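Local atomic coordinates of dicer Related Helicase (Caenorhabditis elegans, PDB entry 6M6Q), a protein that probably hydrolyses ATP as an RNA-binding helicase of the RLR subfamily in RNA interference, the chain here being its all-helical N-terminal domain. Residues Leu32-Leu37 with Cys122-Val127; Tyr24-Phe29 with Lys132-Ala137; Tyr28-Lys33 with Lys186-Ala191; Phe36-Val41 with Gln227-Leu232. All coordinates share one frame; numbering follows the deposited sequence. Where two conformers were deposited one is given.

Contact 1. Residues Leu32-Leu37 with Cys122-Val127; sequences LKWKFL and CFLNTV
Leu124 enters helix 33-42 as a knob enters a hole: its side chain lodges among Lys33, Trp34, Phe36 and Leu37, an arrangement that illustrates how two helices crossing steeply, at 114° between the short segments, can still interlock. Its two methyls divide the work. Leu124 CD1 goes to the backbone side, lying 3.7 Å from Lys33 O, a carbonyl already bonded to Leu37 N within its helix, and 3.8 Å from Trp34 CZ3, with the aliphatic chain of Lys33 and CB of Leu37 beside it. Leu124 CD2 instead meets the edge of the Phe36 ring, 3.7 Å from Phe36 CD2.

Aromatic contacts make up the second group. The rings of Phe36 and Phe123 are almost parallel, 12° between planes, but slid apart so far that they scarcely overlap; their centroids are 5.9 Å from each other. In each, CG is trans to the backbone N (chi1 164° in Phe36), which sends the ring out to the other helix. Val127 CG2 joins them, at the edge of Phe36 and over the centre of the Phe123 ring. Leu37 CD1 adds to the packing at Phe123 CD2, 4.1 Å away.

Helices and a loop surround the contact. Trp34 also packs on Leu262 and Leu266 of helix 262-271 and on Arg117 and Glu121 of helix 94-127, while the loop residues Phe52 and Phe55 continue the aromatic cluster beyond Phe123.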
# COMPACT_ATOMS: atom_id res chain seq x y z
N LEU B 32 14.17 -1.48 -8.60
CA LEU B 32 14.47 -2.25 -9.86
C LEU B 32 13.38 -3.31 -10.13
O LEU B 32 13.63 -4.19 -10.96
CB LEU B 32 15.83 -2.96 -9.73
CG LEU B 32 17.07 -2.10 -9.84
CD1 LEU B 32 18.28 -2.86 -9.32
CD2 LEU B 32 17.30 -1.66 -11.27
N LYS B 33 12.25 -3.27 -9.43
CA LYS B 33 11.21 -4.32 -9.53
C LYS B 33 10.69 -4.45 -10.98
O LYS B 33 10.36 -5.56 -11.37
CB LYS B 33 10.08 -4.06 -8.53
CG LYS B 33 9.11 -2.93 -8.87
CD LYS B 33 7.93 -2.91 -7.91
CE LYS B 33 6.68 -2.35 -8.52
NZ LYS B 33 5.74 -1.91 -7.46
N TRP B 34 10.63 -3.36 -11.76
CA TRP B 34 10.11 -3.39 -13.16
C TRP B 34 11.17 -3.99 -14.08
O TRP B 34 10.78 -4.73 -15.03
CB TRP B 34 9.65 -2.01 -13.64
CG TRP B 34 8.44 -1.50 -12.91
CD1 TRP B 34 8.31 -0.30 -12.27
CD2 TRP B 34 7.19 -2.19 -12.71
NE1 TRP B 34 7.07 -0.20 -11.69
CE2 TRP B 34 6.36 -1.34 -11.95
CE3 TRP B 34 6.68 -3.43 -13.12
CZ2 TRP B 34 5.06 -1.69 -11.58
CZ3 TRP B 34 5.40 -3.78 -12.75
CH2 TRP B 34 4.61 -2.93 -11.98
N LYS B 35 12.45 -3.74 -13.77
CA LYS B 35 13.60 -4.31 -14.52
C LYS B 35 13.71 -5.79 -14.19
O LYS B 35 14.05 -6.57 -15.09
CB LYS B 35 14.89 -3.54 -14.22
CG LYS B 35 16.16 -4.08 -14.90
CD LYS B 35 16.07 -4.17 -16.41
CE LYS B 35 17.30 -4.73 -17.09
NZ LYS B 35 16.98 -5.15 -18.48
N PHE B 36 13.36 -6.18 -12.96
CA PHE B 36 13.36 -7.59 -12.50
C PHE B 36 12.25 -8.36 -13.22
O PHE B 36 12.54 -9.45 -13.73
CB PHE B 36 13.19 -7.68 -10.99
CG PHE B 36 12.81 -9.04 -10.48
CD1 PHE B 36 13.69 -10.11 -10.58
CD2 PHE B 36 11.58 -9.26 -9.88
CE1 PHE B 36 13.33 -11.36 -10.12
CE2 PHE B 36 11.22 -10.51 -9.41
CZ PHE B 36 12.10 -11.55 -9.53
N LEU B 37 11.05 -7.78 -13.29
CA LEU B 37 9.91 -8.33 -14.09
C LEU B 37 10.35 -8.44 -15.53
O LEU B 37 10.21 -9.52 -16.07
CB LEU B 37 8.66 -7.43 -13.97
CG LEU B 37 7.38 -7.93 -14.66
CD1 LEU B 37 6.83 -9.22 -14.02
CD2 LEU B 37 6.30 -6.84 -14.65
N CYS B 122 0.64 -9.02 -8.64
CA CYS B 122 0.40 -10.22 -7.81
C CYS B 122 1.70 -11.01 -7.65
O CYS B 122 1.94 -11.52 -6.55
CB CYS B 122 -0.68 -11.12 -8.39
SG CYS B 122 -0.91 -12.65 -7.44
N PHE B 123 2.51 -11.09 -8.69
CA PHE B 123 3.81 -11.81 -8.64
C PHE B 123 4.80 -11.02 -7.78
O PHE B 123 5.28 -11.56 -6.77
CB PHE B 123 4.35 -12.04 -10.05
CG PHE B 123 5.80 -12.43 -10.12
CD1 PHE B 123 6.21 -13.69 -9.73
CD2 PHE B 123 6.73 -11.57 -10.66
CE1 PHE B 123 7.53 -14.09 -9.90
CE2 PHE B 123 8.05 -11.97 -10.83
CZ PHE B 123 8.45 -13.23 -10.43
N LEU B 124 5.04 -9.76 -8.15
CA LEU B 124 6.07 -8.88 -7.54
C LEU B 124 5.80 -8.69 -6.04
O LEU B 124 6.75 -8.79 -5.27
CB LEU B 124 6.11 -7.54 -8.29
CG LEU B 124 6.68 -7.59 -9.71
CD1 LEU B 124 6.90 -6.19 -10.27
CD2 LEU B 124 7.97 -8.38 -9.76
N ASN B 125 4.55 -8.46 -5.64
CA ASN B 125 4.18 -8.18 -4.23
C ASN B 125 4.31 -9.45 -3.37
O ASN B 125 4.33 -9.31 -2.16
CB ASN B 125 2.78 -7.61 -4.08
CG ASN B 125 2.64 -6.23 -4.68
OD1 ASN B 125 3.62 -5.51 -4.84
ND2 ASN B 125 1.41 -5.86 -4.99
N THR B 126 4.30 -10.64 -3.98
CA THR B 126 4.44 -11.94 -3.29
C THR B 126 5.94 -12.24 -3.07
O THR B 126 6.30 -12.59 -1.93
CB THR B 126 3.74 -13.07 -4.07
OG1 THR B 126 2.36 -12.73 -4.24
CG2 THR B 126 3.81 -14.40 -3.36
N VAL B 127 6.77 -12.09 -4.10
CA VAL B 127 8.18 -12.58 -4.12
C VAL B 127 9.13 -11.52 -3.52
O VAL B 127 10.12 -11.92 -2.97
CB VAL B 127 8.65 -12.97 -5.54
CG1 VAL B 127 7.78 -14.03 -6.14
CG2 VAL B 127 8.73 -11.78 -6.46

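Contact 2. Residues Tyr24-Phe29 with Lys132-Ala137; sequences YFPAYF and KGLRIA
The ring of Phe29 meets Leu134 and Ala137 obliquely, and it is the broadest surface helix 25-29 offers to helix 131-144. Phe29 CD2 lies 3.7 Å from CD2 of Leu134, Phe29 CE2 4.0 Å from CB of Ala137, and Phe29 CZ near the carbonyl oxygen of Ala137. Phe29 CB sits 3.6 Å over one face of the Phe25 ring, nearer its margin than its centre, and the Phe25 ring stacks with His153; Leu134 CD2 comes to it only at 4.4 Å from Phe25 CE2. A chi1 of 180° sets Phe29 CG opposite the backbone N, which carries the ring across to the other helix.

Leu134 is forked between two neighbours: CD2 goes to the phenylalanines, and Leu134 CD1 rests 3.8 Å from CB of Pro26, the two side chains crossing nearly at right angles. Were Phe29 cut back to an alanine, Leu134 CD2 and the Ala137 methyl would probably lose the ring they pack on and face a gap. Phe20 and Phe182 pack on Leu134 from loops, and Met141 on Phe29.

All five touching residues are buried and their side chains are apolar, so this example of helix pairing, at 51° between the segments, rests on shape and exclusion of water rather than on polar bonds.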
# COMPACT_ATOMS: atom_id res chain seq x y z
N TYR B 24 18.10 -1.58 4.89
CA TYR B 24 17.71 -0.59 3.86
C TYR B 24 17.78 -1.21 2.45
O TYR B 24 17.38 -0.52 1.49
CB TYR B 24 18.59 0.65 4.00
CG TYR B 24 18.59 1.28 5.37
CD1 TYR B 24 17.61 2.18 5.74
CD2 TYR B 24 19.59 1.00 6.30
CE1 TYR B 24 17.62 2.80 6.98
CE2 TYR B 24 19.61 1.60 7.55
CZ TYR B 24 18.61 2.49 7.90
OH TYR B 24 18.60 3.10 9.12
N PHE B 25 18.21 -2.48 2.32
CA PHE B 25 18.38 -3.15 1.00
C PHE B 25 17.03 -3.52 0.36
O PHE B 25 16.84 -3.21 -0.80
CB PHE B 25 19.29 -4.37 1.06
CG PHE B 25 19.29 -5.18 -0.22
CD1 PHE B 25 19.90 -4.71 -1.38
CD2 PHE B 25 18.63 -6.40 -0.28
CE1 PHE B 25 19.87 -5.46 -2.55
CE2 PHE B 25 18.63 -7.15 -1.45
CZ PHE B 25 19.24 -6.67 -2.58
N PRO B 26 16.10 -4.29 1.00
CA PRO B 26 14.89 -4.75 0.30
C PRO B 26 14.19 -3.65 -0.52
O PRO B 26 13.90 -3.89 -1.66
CB PRO B 26 13.99 -5.23 1.45
CG PRO B 26 14.97 -5.74 2.47
CD PRO B 26 16.13 -4.76 2.39
N ALA B 27 13.97 -2.48 0.09
CA ALA B 27 13.24 -1.33 -0.50
C ALA B 27 14.05 -0.75 -1.66
O ALA B 27 13.45 -0.35 -2.67
CB ALA B 27 12.98 -0.28 0.55
N TYR B 28 15.36 -0.64 -1.49
CA TYR B 28 16.25 -0.09 -2.51
C TYR B 28 16.23 -1.02 -3.73
O TYR B 28 16.00 -0.54 -4.85
CB TYR B 28 17.65 0.17 -1.96
CG TYR B 28 18.53 0.92 -2.93
CD1 TYR B 28 19.45 0.25 -3.73
CD2 TYR B 28 18.35 2.27 -3.13
CE1 TYR B 28 20.19 0.93 -4.68
CE2 TYR B 28 19.10 2.96 -4.07
CZ TYR B 28 20.02 2.28 -4.85
OH TYR B 28 20.77 2.97 -5.76
N PHE B 29 16.36 -2.33 -3.50
CA PHE B 29 16.32 -3.36 -4.58
C PHE B 29 14.99 -3.25 -5.35
O PHE B 29 15.02 -3.44 -6.57
CB PHE B 29 16.49 -4.76 -4.01
CG PHE B 29 16.47 -5.85 -5.05
CD1 PHE B 29 17.61 -6.20 -5.74
CD2 PHE B 29 15.29 -6.51 -5.37
CE1 PHE B 29 17.58 -7.18 -6.72
CE2 PHE B 29 15.26 -7.49 -6.34
CZ PHE B 29 16.41 -7.84 -7.01
N LYS B 132 12.91 -15.23 1.54
CA LYS B 132 13.26 -16.39 0.68
C LYS B 132 13.15 -15.98 -0.78
O LYS B 132 14.01 -16.39 -1.58
CB LYS B 132 12.35 -17.59 0.99
CG LYS B 132 12.22 -17.97 2.47
CD LYS B 132 11.21 -19.07 2.76
CE LYS B 132 9.76 -18.65 2.57
NZ LYS B 132 9.27 -17.79 3.67
N GLY B 133 12.13 -15.19 -1.10
CA GLY B 133 11.85 -14.68 -2.46
C GLY B 133 12.83 -13.62 -2.91
O GLY B 133 13.14 -13.60 -4.09
N LEU B 134 13.29 -12.76 -2.01
CA LEU B 134 14.32 -11.74 -2.32
C LEU B 134 15.66 -12.43 -2.59
O LEU B 134 16.38 -11.97 -3.47
CB LEU B 134 14.43 -10.76 -1.17
CG LEU B 134 13.77 -9.42 -1.42
CD1 LEU B 134 13.51 -8.71 -0.11
CD2 LEU B 134 14.61 -8.57 -2.35
N ARG B 135 15.96 -13.49 -1.86
CA ARG B 135 17.17 -14.32 -2.07
C ARG B 135 17.18 -14.78 -3.52
O ARG B 135 18.22 -14.62 -4.18
CB ARG B 135 17.20 -15.50 -1.09
CG ARG B 135 17.50 -15.11 0.35
CD ARG B 135 18.98 -14.92 0.57
NE ARG B 135 19.28 -14.39 1.88
CZ ARG B 135 20.46 -13.89 2.23
NH1 ARG B 135 20.65 -13.44 3.46
NH2 ARG B 135 21.46 -13.87 1.36
N ILE B 136 16.06 -15.32 -3.99
CA ILE B 136 15.96 -15.88 -5.37
C ILE B 136 16.13 -14.72 -6.35
O ILE B 136 16.88 -14.89 -7.34
CB ILE B 136 14.64 -16.64 -5.58
CG1 ILE B 136 14.47 -17.74 -4.52
CG2 ILE B 136 14.59 -17.20 -6.99
CD1 ILE B 136 13.14 -18.44 -4.58
N ALA B 137 15.48 -13.58 -6.07
CA ALA B 137 15.50 -12.39 -6.94
C ALA B 137 16.92 -11.83 -7.00
O ALA B 137 17.32 -11.40 -8.09
CB ALA B 137 14.52 -11.37 -6.44

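Contact 3. Residues Tyr28-Lys33 with Lys186-Ala191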
# COMPACT_ATOMS: atom_id res chain seq x y z
N TYR B 28 15.36 -0.64 -1.49
CA TYR B 28 16.25 -0.09 -2.51
C TYR B 28 16.23 -1.02 -3.73
O TYR B 28 16.00 -0.54 -4.85
CB TYR B 28 17.65 0.17 -1.96
CG TYR B 28 18.53 0.92 -2.93
CD1 TYR B 28 19.45 0.25 -3.73
CD2 TYR B 28 18.35 2.27 -3.13
CE1 TYR B 28 20.19 0.93 -4.68
CE2 TYR B 28 19.10 2.96 -4.07
CZ TYR B 28 20.02 2.28 -4.85
OH TYR B 28 20.77 2.97 -5.76
N PHE B 29 16.36 -2.33 -3.50
CA PHE B 29 16.32 -3.36 -4.58
C PHE B 29 14.99 -3.25 -5.35
O PHE B 29 15.02 -3.44 -6.57
CB PHE B 29 16.49 -4.76 -4.01
CG PHE B 29 16.47 -5.85 -5.05
CD1 PHE B 29 17.61 -6.20 -5.74
CD2 PHE B 29 15.29 -6.51 -5.37
CE1 PHE B 29 17.58 -7.18 -6.72
CE2 PHE B 29 15.26 -7.49 -6.34
CZ PHE B 29 16.41 -7.84 -7.01
N ARG B 30 13.88 -2.95 -4.66
CA ARG B 30 12.50 -2.90 -5.23
C ARG B 30 12.30 -1.66 -6.10
O ARG B 30 11.29 -1.61 -6.77
CB ARG B 30 11.45 -2.97 -4.12
CG ARG B 30 11.31 -4.37 -3.53
CD ARG B 30 10.08 -4.53 -2.68
NE ARG B 30 10.06 -3.68 -1.50
CZ ARG B 30 10.39 -4.09 -0.26
NH1 ARG B 30 10.82 -5.32 -0.03
NH2 ARG B 30 10.28 -3.24 0.76
N LEU B 31 13.28 -0.74 -6.17
CA LEU B 31 13.29 0.36 -7.19
C LEU B 31 13.67 -0.23 -8.57
O LEU B 31 13.36 0.43 -9.59
CB LEU B 31 14.25 1.48 -6.76
CG LEU B 31 13.86 2.21 -5.46
CD1 LEU B 31 15.04 2.98 -4.88
CD2 LEU B 31 12.70 3.14 -5.67
N LEU B 32 14.17 -1.48 -8.60
CA LEU B 32 14.47 -2.25 -9.86
C LEU B 32 13.38 -3.31 -10.13
O LEU B 32 13.63 -4.19 -10.96
CB LEU B 32 15.83 -2.96 -9.73
CG LEU B 32 17.07 -2.10 -9.84
CD1 LEU B 32 18.28 -2.86 -9.32
CD2 LEU B 32 17.30 -1.66 -11.27
N LYS B 33 12.25 -3.27 -9.43
CA LYS B 33 11.21 -4.32 -9.53
C LYS B 33 10.69 -4.45 -10.98
O LYS B 33 10.36 -5.56 -11.37
CB LYS B 33 10.08 -4.06 -8.53
CG LYS B 33 9.11 -2.93 -8.87
CD LYS B 33 7.93 -2.91 -7.91
CE LYS B 33 6.68 -2.35 -8.52
NZ LYS B 33 5.74 -1.91 -7.46
N LYS B 186 8.62 3.46 3.65
CA LYS B 186 8.30 4.81 3.13
C LYS B 186 8.73 4.90 1.65
O LYS B 186 7.93 5.30 0.83
CB LYS B 186 8.97 5.88 4.00
CG LYS B 186 8.02 6.92 4.55
CD LYS B 186 8.71 8.16 5.05
CE LYS B 186 9.17 8.04 6.48
NZ LYS B 186 10.05 9.18 6.86
N LEU B 187 9.95 4.47 1.35
CA LEU B 187 10.55 4.47 -0.01
C LEU B 187 9.56 3.86 -1.03
O LEU B 187 9.36 4.49 -2.11
CB LEU B 187 11.86 3.67 0.03
CG LEU B 187 12.65 3.67 -1.27
CD1 LEU B 187 12.78 5.08 -1.84
CD2 LEU B 187 14.02 3.02 -1.07
N ASP B 188 9.01 2.69 -0.73
CA ASP B 188 8.09 1.96 -1.65
C ASP B 188 6.85 2.85 -1.91
O ASP B 188 6.38 2.86 -3.07
CB ASP B 188 7.71 0.58 -1.10
CG ASP B 188 8.88 -0.35 -0.77
OD1 ASP B 188 9.12 -0.59 0.46
OD2 ASP B 188 9.48 -0.89 -1.73
N ARG B 189 6.37 3.58 -0.90
CA ARG B 189 5.16 4.44 -1.01
C ARG B 189 5.46 5.69 -1.84
O ARG B 189 4.64 6.03 -2.71
CB ARG B 189 4.62 4.83 0.37
CG ARG B 189 4.01 3.67 1.14
CD ARG B 189 3.56 4.04 2.54
NE ARG B 189 3.72 2.92 3.45
CZ ARG B 189 4.58 2.86 4.46
NH1 ARG B 189 4.65 1.77 5.20
NH2 ARG B 189 5.37 3.89 4.72
N VAL B 190 6.55 6.38 -1.55
CA VAL B 190 6.85 7.70 -2.18
C VAL B 190 7.18 7.47 -3.66
O VAL B 190 6.53 8.10 -4.50
CB VAL B 190 7.96 8.47 -1.44
CG1 VAL B 190 8.12 9.88 -1.98
CG2 VAL B 190 7.71 8.52 0.06
N ALA B 191 8.12 6.56 -3.95
CA ALA B 191 8.58 6.20 -5.31
C ALA B 191 7.40 5.72 -6.17
O ALA B 191 7.36 6.04 -7.37
CB ALA B 191 9.64 5.14 -5.22
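Arg30 reaches Asp188 by two matched torsions and one bend: in both residues CG lies trans to the carbonyl carbon, beside the backbone N (chi1 -56° in Asp188), and the arginine chain then bends at chi3 (-64°), which lays its NE edge along the carboxylate. The result is a textbook side-on, two-pronged salt bridge. Arg30 NE donates to OD2 of Asp188 at 2.9 Å, and NH2 of Arg30 donates to OD1 of Asp188, also at 2.9 Å; both bonds are nearly straight, and both oxygens lie close to the guanidinium plane. The pairing is not quite flat, because the two planes are turned 34° from each other. OD1 is met on its syn side, somewhat out of the carboxylate plane, whereas OD2 is approached from above that plane.

Beside the ion pair the contact turns apolar. Leu31 splits its methyls, CD2 resting 3.7 Å from CB of Ala191 and CD1 3.9 Å from CD2 of Leu187. The same Leu187 methyl also packs against the backbone N of Tyr28. Phe269 and Leu270 of helix 262-271 lie against Leu31, extending this apolar layer.

Each ion has further partners. Gln185 N donates to Asp188 OD1, and Arg30 NH1 donates to Leu128 O while Phe129 supplies a cation-pi contact to the guanidinium. Asp188 lies in the first turn of helix 186-193, whose positive end would tend to favour its anionic form. For the buried arginine, the two-pronged bond is likely to balance its charge and, with Leu128 O, to hold the rotation of the guanidinium.

Contact 4. Residues Phe36-Val41 with Gln227-Leu232; sequences FLDVCV and QLSTDL
Asp38 projects from helix 33-42 into the loop before helix 231-236, meeting Leu228, Ser229 and Thr230 in turn. At the base, Asp38 CB lies 3.7 Å from Leu228 CD2. A chi1 of -174° turns CG to the far side of CB from the backbone N and places the carboxylate against the loop, with CB of Leu228 alongside it. At the tip the two oxygens part company. Asp38 OD1 takes the backbone N-H of Ser229 at 2.8 Å, a bond of 168° that arrives from above the carboxylate plane; Lys35 NZ is a weak, distant ionic partner of the same oxygen. Asp38 OD2 is gripped twice: Thr230 N donates to its syn lone pair at 2.9 Å, and Thr230 OG1 donates at 2.8 Å, nearly in line with the C-O bond.

That threonine is the N-cap of helix 231-236, its OG1 also accepting a weak bond from Val233 N. Here one side chain from a remote helix binds two successive backbone N-H groups and the capping hydroxyl, and so ties the loop ahead of helix 231-236 to helix 33-42. The N-H groups of Ser229 and Thr230 would probably be left without their carboxylate acceptors, and the Thr230 hydroxyl freer to turn, if Asp38 were replaced by an alanine.

One helical turn further on, Val41 adds an apolar touch, its CG1 3.9 Å from Thr230 CG2 and 4.4 Å from Leu232 CD2. Val233 packs on both Asp38 and Val41, while Ser229 and Thr230 also lie against Glu42.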
# COMPACT_ATOMS: atom_id res chain seq x y z
N PHE B 36 13.36 -6.18 -12.96
CA PHE B 36 13.36 -7.59 -12.50
C PHE B 36 12.25 -8.36 -13.22
O PHE B 36 12.54 -9.45 -13.73
CB PHE B 36 13.19 -7.68 -10.99
CG PHE B 36 12.81 -9.04 -10.48
CD1 PHE B 36 13.69 -10.11 -10.58
CD2 PHE B 36 11.58 -9.26 -9.88
CE1 PHE B 36 13.33 -11.36 -10.12
CE2 PHE B 36 11.22 -10.51 -9.41
CZ PHE B 36 12.10 -11.55 -9.53
N LEU B 37 11.05 -7.78 -13.29
CA LEU B 37 9.91 -8.33 -14.09
C LEU B 37 10.35 -8.44 -15.53
O LEU B 37 10.21 -9.52 -16.07
CB LEU B 37 8.66 -7.43 -13.97
CG LEU B 37 7.38 -7.93 -14.66
CD1 LEU B 37 6.83 -9.22 -14.02
CD2 LEU B 37 6.30 -6.84 -14.65
N ASP B 38 10.98 -7.38 -16.08
CA ASP B 38 11.49 -7.35 -17.48
C ASP B 38 12.39 -8.55 -17.75
O ASP B 38 12.23 -9.17 -18.82
CB ASP B 38 12.20 -6.04 -17.82
CG ASP B 38 12.59 -5.96 -19.29
OD1 ASP B 38 13.78 -6.17 -19.59
OD2 ASP B 38 11.68 -5.83 -20.12
N VAL B 39 13.31 -8.86 -16.82
CA VAL B 39 14.32 -9.97 -16.93
C VAL B 39 13.59 -11.32 -16.93
O VAL B 39 13.89 -12.16 -17.80
CB VAL B 39 15.37 -9.88 -15.79
CG1 VAL B 39 16.16 -11.17 -15.63
CG2 VAL B 39 16.33 -8.71 -15.99
N CYS B 40 12.63 -11.51 -16.02
CA CYS B 40 11.81 -12.75 -15.93
C CYS B 40 11.03 -12.95 -17.23
O CYS B 40 10.92 -14.09 -17.68
CB CYS B 40 10.87 -12.71 -14.73
SG CYS B 40 11.71 -12.68 -13.12
N VAL B 41 10.52 -11.87 -17.84
CA VAL B 41 9.69 -11.93 -19.07
C VAL B 41 10.60 -12.20 -20.28
O VAL B 41 10.23 -13.02 -21.12
CB VAL B 41 8.86 -10.65 -19.26
CG1 VAL B 41 8.29 -10.55 -20.67
CG2 VAL B 41 7.75 -10.55 -18.22
N GLN B 227 17.48 0.16 -18.56
CA GLN B 227 16.54 0.19 -19.70
C GLN B 227 15.90 -1.18 -19.81
O GLN B 227 16.61 -2.17 -19.55
CB GLN B 227 17.26 0.47 -21.03
CG GLN B 227 18.28 1.59 -20.96
CD GLN B 227 17.61 2.92 -20.81
OE1 GLN B 227 16.60 3.19 -21.47
NE2 GLN B 227 18.14 3.73 -19.91
N LEU B 228 14.61 -1.23 -20.13
CA LEU B 228 13.87 -2.50 -20.24
C LEU B 228 14.13 -3.07 -21.63
O LEU B 228 14.34 -2.28 -22.56
CB LEU B 228 12.38 -2.26 -19.98
CG LEU B 228 12.04 -1.55 -18.66
CD1 LEU B 228 10.54 -1.25 -18.59
CD2 LEU B 228 12.48 -2.36 -17.44
N SER B 229 14.21 -4.40 -21.72
CA SER B 229 14.57 -5.16 -22.93
C SER B 229 13.31 -5.61 -23.68
O SER B 229 13.43 -5.86 -24.89
CB SER B 229 15.44 -6.34 -22.59
OG SER B 229 16.60 -5.94 -21.88
N THR B 230 12.16 -5.75 -22.99
CA THR B 230 10.90 -6.29 -23.61
C THR B 230 9.94 -5.15 -23.98
O THR B 230 9.90 -4.13 -23.28
CB THR B 230 10.21 -7.37 -22.74
OG1 THR B 230 9.53 -6.78 -21.63
CG2 THR B 230 11.16 -8.43 -22.25
N ASP B 231 9.17 -5.34 -25.03
CA ASP B 231 8.08 -4.41 -25.43
C ASP B 231 6.94 -4.55 -24.42
O ASP B 231 6.35 -3.51 -24.06
CB ASP B 231 7.65 -4.66 -26.88
CG ASP B 231 8.73 -4.31 -27.89
OD1 ASP B 231 8.41 -3.67 -28.91
OD2 ASP B 231 9.90 -4.66 -27.64
N LEU B 232 6.71 -5.79 -23.93
CA LEU B 232 5.55 -6.16 -23.06
C LEU B 232 5.54 -5.30 -21.80
O LEU B 232 4.47 -4.77 -21.45
CB LEU B 232 5.66 -7.65 -22.71
CG LEU B 232 4.46 -8.26 -21.98
CD1 LEU B 232 4.26 -9.70 -22.41
CD2 LEU B 232 4.62 -8.18 -20.46

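In the fold
From the N terminus, helix 25-29, the 3-10 turn at 30-31 and helix 33-42 follow one another and supply the first half of every contact. Contact 2 brings 24-29 back to helix 131-144, closing a loop of about a hundred residues, and the shorter loop of contact 1, from 32-37 to the end of helix 94-127, falls within it. Ala137 of contact 2 touches Phe36 of contact 1. Contact 3, starting from residues shared with contact 2, reaches on to helix 186-193, and contact 4 runs from helix 33-42 to the start of helix 231-236, crossing contacts 2 and 3 along the chain. This N-terminal stretch thereby joins helices 94-127, 131-144 and 186-193 and the start of helix 231-236.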